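Local coordinates for PpBBE-like 1 D396N (Physcomitrella patens subsp. patens, PDB 6EO5), which is an engineered variant of a berberine bridge enzyme-like flavoprotein whose parent oxidises cellobiose with bi-covalently bound FAD, at residues Ala58-Ala63 with Tyr205-Gln210; Val176-Thr181 with Lys455-Asn460; Thr223-Arg228 with Pro280-Phe285. All blocks are in the same frame, centred on the assembly; numbering follows the deposited sequence.

Contact 1. Residues Ala58-Ala63 with Tyr205-Gln210. With FAD (flavin-adenine dinucleotide), chain C.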
loop_
_atom_site.group_PDB
_atom_site.type_symbol
_atom_site.label_atom_id
_atom_site.label_comp_id
_atom_site.label_asym_id
_atom_site.label_seq_id
_atom_site.Cartn_x
_atom_site.Cartn_y
_atom_site.Cartn_z
ATOM N N ALA A 58 9.828 -12.641 21.920
ATOM C CA ALA A 58 9.249 -12.993 23.211
ATOM C C ALA A 58 8.166 -12.002 23.608
ATOM O O ALA A 58 7.102 -12.393 24.108
ATOM C CB ALA A 58 10.342 -13.042 24.278
ATOM N N GLN A 59 8.413 -10.708 23.375
ATOM C CA GLN A 59 7.470 -9.685 23.816
ATOM C C GLN A 59 6.220 -9.666 22.942
ATOM O O GLN A 59 5.114 -9.394 23.433
ATOM C CB GLN A 59 8.156 -8.323 23.825
ATOM C CG GLN A 59 9.261 -8.225 24.850
ATOM C CD GLN A 59 9.929 -6.881 24.837
ATOM O OE1 GLN A 59 9.762 -6.105 23.897
ATOM N NE2 GLN A 59 10.687 -6.584 25.885
ATOM N N VAL A 60 6.378 -9.946 21.645
ATOM C CA VAL A 60 5.212 -10.145 20.793
ATOM C C VAL A 60 4.367 -11.285 21.337
ATOM O O VAL A 60 3.148 -11.157 21.499
ATOM C CB VAL A 60 5.640 -10.397 19.336
ATOM C CG1 VAL A 60 4.421 -10.704 18.478
ATOM C CG2 VAL A 60 6.378 -9.191 18.786
ATOM N N GLN A 61 5.012 -12.412 21.659
ATOM C CA GLN A 61 4.304 -13.535 22.265
ATOM C C GLN A 61 3.619 -13.135 23.567
ATOM O O GLN A 61 2.523 -13.632 23.873
ATOM C CB GLN A 61 5.273 -14.688 22.497
ATOM C CG GLN A 61 5.606 -15.437 21.226
ATOM C CD GLN A 61 6.842 -16.294 21.352
ATOM O OE1 GLN A 61 7.843 -15.879 21.953
ATOM N NE2 GLN A 61 6.791 -17.497 20.775
ATOM N N ASN A 62 4.233 -12.231 24.334
ATOM C CA ASN A 62 3.610 -11.770 25.567
ATOM C C ASN A 62 2.338 -10.991 25.276
ATOM O O ASN A 62 1.302 -11.214 25.915
ATOM C CB ASN A 62 4.578 -10.903 26.360
ATOM C CG ASN A 62 3.896 -10.187 27.500
ATOM O OD1 ASN A 62 3.409 -9.069 27.345
ATOM N ND2 ASN A 62 3.841 -10.837 28.653
ATOM N N ALA A 63 2.403 -10.056 24.319
ATOM C CA ALA A 63 1.224 -9.267 23.972
ATOM C C ALA A 63 0.088 -10.158 23.478
ATOM O O ALA A 63 -1.070 -9.966 23.864
ATOM C CB ALA A 63 1.588 -8.212 22.923
ATOM N N TYR A 205 -3.873 -13.179 10.179
ATOM C CA TYR A 205 -3.219 -14.460 10.433
ATOM C C TYR A 205 -2.137 -14.388 11.498
ATOM O O TYR A 205 -1.439 -15.381 11.713
ATOM C CB TYR A 205 -2.622 -15.030 9.143
ATOM C CG TYR A 205 -3.664 -15.275 8.083
ATOM C CD1 TYR A 205 -4.007 -14.280 7.176
ATOM C CD2 TYR A 205 -4.328 -16.486 8.005
ATOM C CE1 TYR A 205 -4.974 -14.496 6.208
ATOM C CE2 TYR A 205 -5.301 -16.712 7.040
ATOM C CZ TYR A 205 -5.619 -15.716 6.144
ATOM O OH TYR A 205 -6.578 -15.942 5.180
ATOM N N GLY A 206 -1.986 -13.262 12.178
ATOM C CA GLY A 206 -0.957 -13.146 13.183
ATOM C C GLY A 206 -0.091 -11.938 12.929
ATOM O O GLY A 206 -0.370 -11.112 12.052
ATOM N N ILE A 207 0.985 -11.834 13.699
ATOM C CA ILE A 207 1.837 -10.655 13.712
ATOM C C ILE A 207 3.146 -11.027 13.027
ATOM O O ILE A 207 3.978 -11.729 13.608
ATOM C CB ILE A 207 2.068 -10.148 15.138
ATOM C CG1 ILE A 207 0.718 -9.812 15.772
ATOM C CG2 ILE A 207 3.021 -8.958 15.129
ATOM C CD1 ILE A 207 0.799 -9.238 17.136
ATOM N N VAL A 208 3.327 -10.568 11.786
ATOM C CA VAL A 208 4.584 -10.777 11.077
ATOM C C VAL A 208 5.686 -10.000 11.782
ATOM O O VAL A 208 5.535 -8.808 12.077
ATOM C CB VAL A 208 4.461 -10.358 9.604
ATOM C CG1 VAL A 208 5.837 -10.395 8.919
ATOM C CG2 VAL A 208 3.486 -11.265 8.873
ATOM N N THR A 209 6.795 -10.677 12.076
ATOM C CA THR A 209 7.926 -10.029 12.729
ATOM C C THR A 209 9.058 -9.693 11.772
ATOM O O THR A 209 9.765 -8.706 11.998
ATOM C CB THR A 209 8.474 -10.904 13.859
ATOM O OG1 THR A 209 8.751 -12.215 13.349
ATOM C CG2 THR A 209 7.465 -10.988 14.997
ATOM N N GLN A 210 9.248 -10.473 10.707
ATOM C CA GLN A 210 10.236 -10.092 9.712
ATOM C C GLN A 210 9.864 -10.645 8.342
ATOM O O GLN A 210 9.127 -11.628 8.215
ATOM C CB GLN A 210 11.643 -10.543 10.111
ATOM C CG GLN A 210 11.913 -12.028 10.008
ATOM C CD GLN A 210 13.402 -12.322 10.057
ATOM O OE1 GLN A 210 14.172 -11.578 10.673
ATOM N NE2 GLN A 210 13.818 -13.396 9.389
HETATM P PA FAD C . -0.657 0.078 8.978
HETATM O O1A FAD C . -1.858 0.969 9.253
HETATM O O2A FAD C . 0.302 0.053 10.140
HETATM O O5B FAD C . -1.051 -1.422 8.531
HETATM C C5B FAD C . -2.135 -1.675 7.662
HETATM C C4B FAD C . -2.755 -3.038 7.952
HETATM O O4B FAD C . -1.749 -4.034 7.992
HETATM C C3B FAD C . -3.452 -3.073 9.301
HETATM O O3B FAD C . -4.534 -3.975 9.220
HETATM C C2B FAD C . -2.398 -3.655 10.206
HETATM O O2B FAD C . -2.960 -4.275 11.335
HETATM C C1B FAD C . -1.689 -4.633 9.277
HETATM N N9A FAD C . -0.304 -4.846 9.753
HETATM C C8A FAD C . 0.635 -3.877 10.018
HETATM N N7A FAD C . 1.766 -4.472 10.454
HETATM C C5A FAD C . 1.566 -5.807 10.477
HETATM C C6A FAD C . 2.381 -6.861 10.846
HETATM N N6A FAD C . 3.617 -6.621 11.269
HETATM N N1A FAD C . 1.906 -8.152 10.767
HETATM C C2A FAD C . 0.619 -8.381 10.336
HETATM N N3A FAD C . -0.195 -7.329 9.974
HETATM C C4A FAD C . 0.271 -6.059 10.046
HETATM N N1 FAD C . 0.035 1.936 -1.557
HETATM C C2 FAD C . 0.743 1.469 -2.670
HETATM O O2 FAD C . 0.621 0.304 -3.104
HETATM N N3 FAD C . 1.625 2.325 -3.309
HETATM C C4 FAD C . 1.797 3.618 -2.863
HETATM O O4 FAD C . 2.595 4.350 -3.440
HETATM C C4X FAD C . 1.093 4.083 -1.762
HETATM N N5 FAD C . 1.307 5.362 -1.295
HETATM C C5X FAD C . 0.865 5.717 -0.035
HETATM C C6 FAD C . 1.207 6.962 0.482
HETATM C C7 FAD C . 0.894 7.335 1.799
HETATM C C7M FAD C . 1.299 8.692 2.329
HETATM C C8 FAD C . 0.109 6.451 2.569
HETATM C C8M FAD C . -0.370 6.832 3.958
HETATM C C9 FAD C . -0.306 5.234 1.996
HETATM C C9A FAD C . 0.077 4.837 0.702
HETATM N N10 FAD C . -0.355 3.651 0.093
HETATM C C10 FAD C . 0.238 3.223 -1.080
HETATM C "C1'" FAD C . -1.233 2.678 0.805
HETATM C "C2'" FAD C . -0.360 1.714 1.603
HETATM O "O2'" FAD C . 0.218 0.707 0.804
HETATM C "C3'" FAD C . -1.213 1.063 2.668
HETATM O "O3'" FAD C . -1.716 2.112 3.460
HETATM C "C4'" FAD C . -0.378 0.079 3.482
HETATM O "O4'" FAD C . -1.218 -0.971 3.921
HETATM C "C5'" FAD C . 0.304 0.785 4.652
HETATM O "O5'" FAD C . 0.990 -0.098 5.515
HETATM P P FAD C . 1.412 0.436 6.982
HETATM O O1P FAD C . 2.253 -0.610 7.674
HETATM O O2P FAD C . 2.073 1.788 6.964
HETATM O O3P FAD C . -0.016 0.738 7.660
#
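Val-60 of helix 57-70 packs against Ile-207 and Thr-209 of strand 207-217, a helix-on-sheet contact in the FAD-binding part of the VAO/PCMH-type fold. From CB the valine forks. CG1, anti to the backbone N (chi1 176°), reaches the isoleucine and sits among its branches, with Val-60 CG1 4.0 Å from Ile-207 CG2 and 4.1 Å from Ile-207 CD1. The second branch leans further along the strand, where Val-60 CG2 lies 4.3 Å from Thr-209 CG2. The valine and isoleucine side chains run past one another in opposite directions, so the touching is alongside and not end-on. A short, forked valine suits this place because both methyls meet the sheet at once, and Val-176 of the adjoining strand and Phe-102 also press on it. Thr-209 gives its methyl to the helix while its hydroxyl is hydrogen-bonded to Gln-174 O. At this point the strand bulges, two residues, Thr-209 and Gln-210, pairing with the single Gln-174 of strand 170-176 (a classic beta bulge).

Val-208 CB is directed away from the helix, toward the cofactor side of the strand. Its backbone reads the adenine of FAD as a base-pairing partner would: Val-208 N donates to FAD N1A at 3.0 Å, and FAD N6A donates almost straight (175°) to Val-208 O. Gly-206, just before the strand, has a positive phi (127°) that would drive any beta carbon into the carbonyl oxygen of Tyr-205, so glycine is needed; Gly-206 O lies 3.4 Å from FAD C2A.

Contact 2. Residues Val176-Thr181 with Lys455-Asn460. With NAG (2-acetamido-2-deoxy-beta-D-glucopyranose), chain D.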
loop_
_atom_site.group_PDB
_atom_site.type_symbol
_atom_site.label_atom_id
_atom_site.label_comp_id
_atom_site.label_asym_id
_atom_site.label_seq_id
_atom_site.Cartn_x
_atom_site.Cartn_y
_atom_site.Cartn_z
ATOM N N VAL A 176 4.223 -14.438 14.684
ATOM C CA VAL A 176 3.721 -15.011 15.927
ATOM C C VAL A 176 2.241 -15.305 15.723
ATOM O O VAL A 176 1.444 -14.381 15.521
ATOM C CB VAL A 176 3.943 -14.047 17.105
ATOM C CG1 VAL A 176 3.306 -14.580 18.380
ATOM C CG2 VAL A 176 5.426 -13.794 17.297
ATOM N N ALA A 177 1.870 -16.585 15.766
ATOM C CA ALA A 177 0.503 -17.000 15.479
ATOM C C ALA A 177 -0.410 -16.808 16.698
ATOM O O ALA A 177 0.001 -16.329 17.760
ATOM C CB ALA A 177 0.479 -18.448 14.998
ATOM N N ALA A 178 -1.686 -17.171 16.531
ATOM C CA ALA A 178 -2.671 -16.900 17.576
ATOM C C ALA A 178 -2.411 -17.738 18.819
ATOM O O ALA A 178 -2.632 -17.271 19.942
ATOM C CB ALA A 178 -4.087 -17.146 17.056
ATOM N N ASN A 179 -1.954 -18.982 18.645
ATOM C CA ASN A 179 -1.655 -19.822 19.799
ATOM C C ASN A 179 -0.270 -19.552 20.384
ATOM O O ASN A 179 0.119 -20.232 21.336
ATOM C CB ASN A 179 -1.840 -21.319 19.442
ATOM C CG ASN A 179 -0.758 -21.875 18.510
ATOM O OD1 ASN A 179 0.232 -21.212 18.207
ATOM N ND2 ASN A 179 -0.959 -23.124 18.061
ATOM N N GLY A 180 0.474 -18.582 19.852
ATOM C CA GLY A 180 1.716 -18.139 20.448
ATOM C C GLY A 180 2.989 -18.639 19.787
ATOM O O GLY A 180 4.057 -18.098 20.076
ATOM N N THR A 181 2.913 -19.642 18.916
ATOM C CA THR A 181 4.104 -20.218 18.298
ATOM C C THR A 181 4.680 -19.303 17.221
ATOM O O THR A 181 3.939 -18.711 16.432
ATOM C CB THR A 181 3.764 -21.569 17.666
ATOM O OG1 THR A 181 3.113 -22.402 18.631
ATOM C CG2 THR A 181 5.007 -22.261 17.170
ATOM N N LYS A 455 -7.844 -22.568 10.168
ATOM C CA LYS A 455 -6.716 -23.370 10.614
ATOM C C LYS A 455 -5.814 -22.601 11.568
ATOM O O LYS A 455 -5.347 -23.160 12.563
ATOM C CB LYS A 455 -5.939 -23.858 9.394
ATOM C CG LYS A 455 -4.594 -24.457 9.694
ATOM C CD LYS A 455 -4.032 -25.113 8.445
ATOM C CE LYS A 455 -2.612 -25.588 8.650
ATOM N NZ LYS A 455 -2.215 -26.452 7.512
ATOM N N TRP A 456 -5.561 -21.319 11.302
ATOM C CA TRP A 456 -4.502 -20.615 12.013
ATOM C C TRP A 456 -4.987 -19.685 13.113
ATOM O O TRP A 456 -4.161 -19.182 13.878
ATOM C CB TRP A 456 -3.631 -19.823 11.022
ATOM C CG TRP A 456 -2.751 -20.691 10.177
ATOM C CD1 TRP A 456 -3.008 -21.136 8.912
ATOM C CD2 TRP A 456 -1.478 -21.239 10.542
ATOM N NE1 TRP A 456 -1.972 -21.921 8.462
ATOM C CE2 TRP A 456 -1.017 -21.995 9.440
ATOM C CE3 TRP A 456 -0.679 -21.159 11.691
ATOM C CZ2 TRP A 456 0.208 -22.666 9.452
ATOM C CZ3 TRP A 456 0.542 -21.826 11.705
ATOM C CH2 TRP A 456 0.972 -22.572 10.592
ATOM N N ASP A 457 -6.286 -19.431 13.215
ATOM C CA ASP A 457 -6.835 -18.597 14.291
ATOM C C ASP A 457 -8.301 -18.969 14.493
ATOM O O ASP A 457 -9.216 -18.170 14.230
ATOM C CB ASP A 457 -6.669 -17.111 13.961
ATOM C CG ASP A 457 -7.168 -16.183 15.073
ATOM O OD1 ASP A 457 -7.381 -16.642 16.218
ATOM O OD2 ASP A 457 -7.350 -14.973 14.792
ATOM N N PRO A 458 -8.567 -20.191 14.971
ATOM C CA PRO A 458 -9.964 -20.638 15.086
ATOM C C PRO A 458 -10.774 -19.822 16.077
ATOM O O PRO A 458 -12.000 -19.728 15.931
ATOM C CB PRO A 458 -9.827 -22.102 15.524
ATOM C CG PRO A 458 -8.411 -22.484 15.241
ATOM C CD PRO A 458 -7.625 -21.222 15.427
ATOM N N GLN A 459 -10.120 -19.224 17.074
ATOM C CA GLN A 459 -10.767 -18.356 18.052
ATOM C C GLN A 459 -10.925 -16.918 17.578
ATOM O O GLN A 459 -11.441 -16.096 18.346
ATOM C CB GLN A 459 -9.978 -18.334 19.370
ATOM C CG GLN A 459 -9.547 -19.680 19.900
ATOM C CD GLN A 459 -10.655 -20.704 19.835
ATOM O OE1 GLN A 459 -11.810 -20.422 20.184
ATOM N NE2 GLN A 459 -10.318 -21.905 19.367
ATOM N N ASN A 460 -10.471 -16.586 16.366
ATOM C CA ASN A 460 -10.582 -15.229 15.829
ATOM C C ASN A 460 -9.932 -14.214 16.766
ATOM O O ASN A 460 -10.472 -13.141 17.026
ATOM C CB ASN A 460 -12.045 -14.870 15.556
ATOM C CG ASN A 460 -12.202 -13.719 14.584
ATOM O OD1 ASN A 460 -11.386 -13.531 13.675
ATOM N ND2 ASN A 460 -13.252 -12.929 14.777
HETATM C C1 NAG D . -0.060 -23.845 17.179
HETATM C C2 NAG D . 0.752 -24.913 17.899
HETATM C C3 NAG D . 1.807 -25.482 16.955
HETATM C C4 NAG D . 1.134 -26.043 15.707
HETATM C C5 NAG D . 0.236 -24.988 15.046
HETATM C C6 NAG D . -0.605 -25.551 13.923
HETATM C C7 NAG D . 0.886 -24.648 20.340
HETATM C C8 NAG D . -0.322 -25.540 20.411
HETATM N N2 NAG D . 1.361 -24.392 19.113
HETATM O O3 NAG D . 2.560 -26.504 17.601
HETATM O O4 NAG D . 2.122 -26.508 14.791
HETATM O O5 NAG D . -0.688 -24.425 15.998
HETATM O O6 NAG D . -1.946 -25.744 14.352
HETATM O O7 NAG D . 1.413 -24.185 21.351
#
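Ala-178 presses its methyl against the end of helix 446-456, with Ala-178 CB 3.4 Å from Asp-457 OD1 and 3.8 Å from Trp-456 O. This is the tight part of the contact, and alanine suits it because the backbones come within 5.6 Å between Ala-178 CA and Asp-457 CA. The carboxylate beside the methyl has CG anti to the backbone N (chi1 -178°), which sets it beside its own carbonyl carbon, facing the backbone that follows. There Asp-457 OD1 accepts from Val-461 N, while OD2 accepts from Phe-462 N and pairs with Lys-453, so the charge is answered although the alanine offers nothing polar. Ala-177 CB adds a looser apolar touch, 4.4 Å from Trp-456 CE3.

On the outer side the type I turn from Ala-177 to Gly-180 carries an N-linked glycan at an Asn-Gly-Thr sequon. Asn-179 ND2 is bonded to NAG C1, and Asn-179 OD1 closes an Asx turn by accepting from Thr-181 N, at 3.2 Å and tilted 24° from the amide plane. Thr-181 OG1 donates to the same oxygen from the same face and also receives NAG N2 at 2.7 Å. Putting an alanine here removes the sequon hydroxyl, so Asn-179 would probably no longer be glycosylated, and its amide oxygen would lose one of its two donors.

The turn joins strands 170-176 and 182-186. Lys-68 of helix 57-70 binds Ala-178 O, Val-183 of strand 182-186 touches both Ala-177 and Trp-456, and the indole NE1 is held by Asp-192 of helix 191-200.

Contact 3. Residues Thr223-Arg228 with Pro280-Phe285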
loop_
_atom_site.group_PDB
_atom_site.type_symbol
_atom_site.label_atom_id
_atom_site.label_comp_id
_atom_site.label_asym_id
_atom_site.label_seq_id
_atom_site.Cartn_x
_atom_site.Cartn_y
_atom_site.Cartn_z
ATOM N N THR A 223 15.474 7.199 -15.380
ATOM C CA THR A 223 14.955 8.452 -15.913
ATOM C C THR A 223 13.560 8.720 -15.365
ATOM O O THR A 223 12.662 7.871 -15.455
ATOM C CB THR A 223 14.922 8.430 -17.443
ATOM O OG1 THR A 223 16.235 8.155 -17.937
ATOM C CG2 THR A 223 14.444 9.769 -17.987
ATOM N N HIS A 224 13.382 9.907 -14.808
ATOM C CA HIS A 224 12.120 10.342 -14.244
ATOM C C HIS A 224 11.477 11.340 -15.200
ATOM O O HIS A 224 12.145 12.257 -15.684
ATOM C CB HIS A 224 12.352 10.963 -12.863
ATOM C CG HIS A 224 11.149 11.646 -12.300
ATOM N ND1 HIS A 224 11.002 13.016 -12.306
ATOM C CD2 HIS A 224 10.028 11.149 -11.727
ATOM C CE1 HIS A 224 9.842 13.333 -11.756
ATOM N NE2 HIS A 224 9.232 12.218 -11.398
ATOM N N PHE A 225 10.192 11.161 -15.486
ATOM C CA PHE A 225 9.477 12.102 -16.334
ATOM C C PHE A 225 8.148 12.474 -15.697
ATOM O O PHE A 225 7.550 11.684 -14.961
ATOM C CB PHE A 225 9.242 11.549 -17.746
ATOM C CG PHE A 225 8.482 10.248 -17.788
ATOM C CD1 PHE A 225 9.153 9.036 -17.677
ATOM C CD2 PHE A 225 7.100 10.237 -17.986
ATOM C CE1 PHE A 225 8.466 7.835 -17.744
ATOM C CE2 PHE A 225 6.394 9.037 -18.048
ATOM C CZ PHE A 225 7.079 7.833 -17.930
ATOM N N LYS A 226 7.698 13.695 -15.983
ATOM C CA LYS A 226 6.395 14.149 -15.528
ATOM C C LYS A 226 5.908 15.229 -16.482
ATOM O O LYS A 226 6.621 16.206 -16.741
ATOM C CB LYS A 226 6.463 14.661 -14.090
ATOM C CG LYS A 226 5.136 15.134 -13.511
ATOM C CD LYS A 226 5.187 15.130 -11.988
ATOM C CE LYS A 226 3.952 15.777 -11.378
ATOM N NZ LYS A 226 3.907 15.586 -9.902
ATOM N N TYR A 227 4.713 15.028 -17.032
ATOM C CA TYR A 227 4.079 15.979 -17.937
ATOM C C TYR A 227 2.793 16.442 -17.275
ATOM O O TYR A 227 1.927 15.621 -16.956
ATOM C CB TYR A 227 3.808 15.350 -19.308
ATOM C CG TYR A 227 5.015 14.635 -19.875
ATOM C CD1 TYR A 227 6.125 15.348 -20.324
ATOM C CD2 TYR A 227 5.063 13.250 -19.937
ATOM C CE1 TYR A 227 7.238 14.701 -20.826
ATOM C CE2 TYR A 227 6.177 12.593 -20.443
ATOM C CZ TYR A 227 7.262 13.329 -20.887
ATOM O OH TYR A 227 8.371 12.689 -21.394
ATOM N N ARG A 228 2.665 17.756 -17.086
ATOM C CA ARG A 228 1.673 18.346 -16.201
ATOM C C ARG A 228 0.872 19.413 -16.942
ATOM O O ARG A 228 1.408 20.110 -17.808
ATOM C CB ARG A 228 2.391 18.933 -14.973
ATOM C CG ARG A 228 1.498 19.483 -13.923
ATOM C CD ARG A 228 2.245 19.652 -12.607
ATOM N NE ARG A 228 1.351 20.251 -11.609
ATOM C CZ ARG A 228 1.594 20.288 -10.302
ATOM N NH1 ARG A 228 2.709 19.744 -9.810
ATOM N NH2 ARG A 228 0.709 20.862 -9.489
ATOM N N PRO A 280 11.157 7.845 -27.625
ATOM C CA PRO A 280 10.328 6.906 -28.400
ATOM C C PRO A 280 9.239 6.263 -27.578
ATOM O O PRO A 280 8.201 5.888 -28.132
ATOM C CB PRO A 280 11.330 5.855 -28.884
ATOM C CG PRO A 280 12.619 6.502 -28.805
ATOM C CD PRO A 280 12.585 7.503 -27.712
ATOM N N LEU A 281 9.434 6.135 -26.264
ATOM C CA LEU A 281 8.496 5.413 -25.413
ATOM C C LEU A 281 7.364 6.281 -24.864
ATOM O O LEU A 281 6.354 5.739 -24.408
ATOM C CB LEU A 281 9.245 4.764 -24.248
ATOM C CG LEU A 281 10.388 3.843 -24.665
ATOM C CD1 LEU A 281 11.186 3.397 -23.457
ATOM C CD2 LEU A 281 9.860 2.646 -25.441
ATOM N N VAL A 282 7.496 7.601 -24.882
ATOM C CA VAL A 282 6.420 8.477 -24.450
ATOM C C VAL A 282 5.884 9.301 -25.604
ATOM O O VAL A 282 5.051 10.185 -25.399
ATOM C CB VAL A 282 6.859 9.383 -23.287
ATOM C CG1 VAL A 282 7.263 8.549 -22.082
ATOM C CG2 VAL A 282 8.000 10.294 -23.712
ATOM N N LYS A 283 6.327 9.012 -26.824
ATOM C CA LYS A 283 5.937 9.824 -27.975
ATOM C C LYS A 283 4.437 9.746 -28.246
ATOM O O LYS A 283 3.802 10.769 -28.531
ATOM C CB LYS A 283 6.741 9.378 -29.194
ATOM C CG LYS A 283 6.255 9.863 -30.540
ATOM C CD LYS A 283 7.005 9.079 -31.616
ATOM C CE LYS A 283 7.023 7.581 -31.249
ATOM N NZ LYS A 283 8.153 6.829 -31.869
ATOM N N THR A 284 3.847 8.549 -28.164
ATOM C CA THR A 284 2.435 8.426 -28.523
ATOM C C THR A 284 1.524 9.069 -27.478
ATOM O O THR A 284 0.439 9.558 -27.825
ATOM C CB THR A 284 2.058 6.956 -28.742
ATOM O OG1 THR A 284 2.172 6.224 -27.513
ATOM C CG2 THR A 284 2.981 6.326 -29.759
ATOM N N PHE A 285 1.939 9.093 -26.206
ATOM C CA PHE A 285 1.161 9.816 -25.206
ATOM C C PHE A 285 1.167 11.318 -25.485
ATOM O O PHE A 285 0.108 11.957 -25.527
ATOM C CB PHE A 285 1.690 9.538 -23.794
ATOM C CG PHE A 285 1.099 10.455 -22.749
ATOM C CD1 PHE A 285 -0.224 10.296 -22.336
ATOM C CD2 PHE A 285 1.847 11.500 -22.213
ATOM C CE1 PHE A 285 -0.795 11.156 -21.395
ATOM C CE2 PHE A 285 1.295 12.354 -21.272
ATOM C CZ PHE A 285 -0.044 12.174 -20.860
#
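Strand 223-228 and helix 280-285 run nearly parallel, their axes 14° apart in direction and 11.7 Å apart at closest approach, with Phe-225 and Val-282 at the nearest pair of CA atoms (9.4 Å). The strand's Phe-225 and Tyr-227, two residues apart, both turn toward the helix. Val-282 and Phe-285, three apart and so nearly one helical turn, turn toward the strand. A kink interrupts the helix at Thr-284 and Phe-285, whose backbone N atoms miss their usual helical hydrogen bonds.

Val-282 faces both strand aromatics and gives each a methyl. CG1 lies over one face of the Phe-225 ring in a CH-pi contact, 4.3 Å from the centroid and 16° off the ring normal, displaced toward the rim. CG2 goes to the far end of the tyrosine, 3.4 Å from Tyr-227 OH. That hydroxyl is hydrogen-bonded to Glu-297 on the neighbouring strand, so tyrosine suits the place: its ring packs among apolar side chains while its end meets a polar partner. With Tyr-227 CG anti to the carbonyl carbon (chi1 -49°), the ring also presents CD2 to Phe-285 CE2 at 4.1 Å, the two side chains passing in opposite directions.

Helix 279-288 forms the crossover of a split beta-alpha-beta unit from strand 264-271 to strand 294-300, strand 222-230 lying between these two parallel strands in a seven-stranded, otherwise antiparallel sheet. Such a helix-backed sheet, away from the FAD-binding part, is consistent with the substrate domain of VAO-type flavoproteins. Helix 235-246 packs beside helix 279-288, Trp-245 binding Leu-281 O and Ser-241 binding Phe-285 O.

From the N terminus, helix 57-70 comes first, and contact 1 closes a loop of 141 residues when strand 207-217 returns to it. Residues 176-181 lie inside that loop but find their partner only at 455-460, so contacts 1 and 2 cross. They also touch: Gln-61 NE2 probably bonds to Gly-180 O, and Ile-207 O to Val-176 N. Together they tie the FAD-binding region to the C-terminal berberine-like segment. Contact 3 opens after contact 1 has closed and nests within the long span of contact 2. It joins a strand and helix of the separate seven-stranded sheet, its centre about 45 Å from that of contact 1.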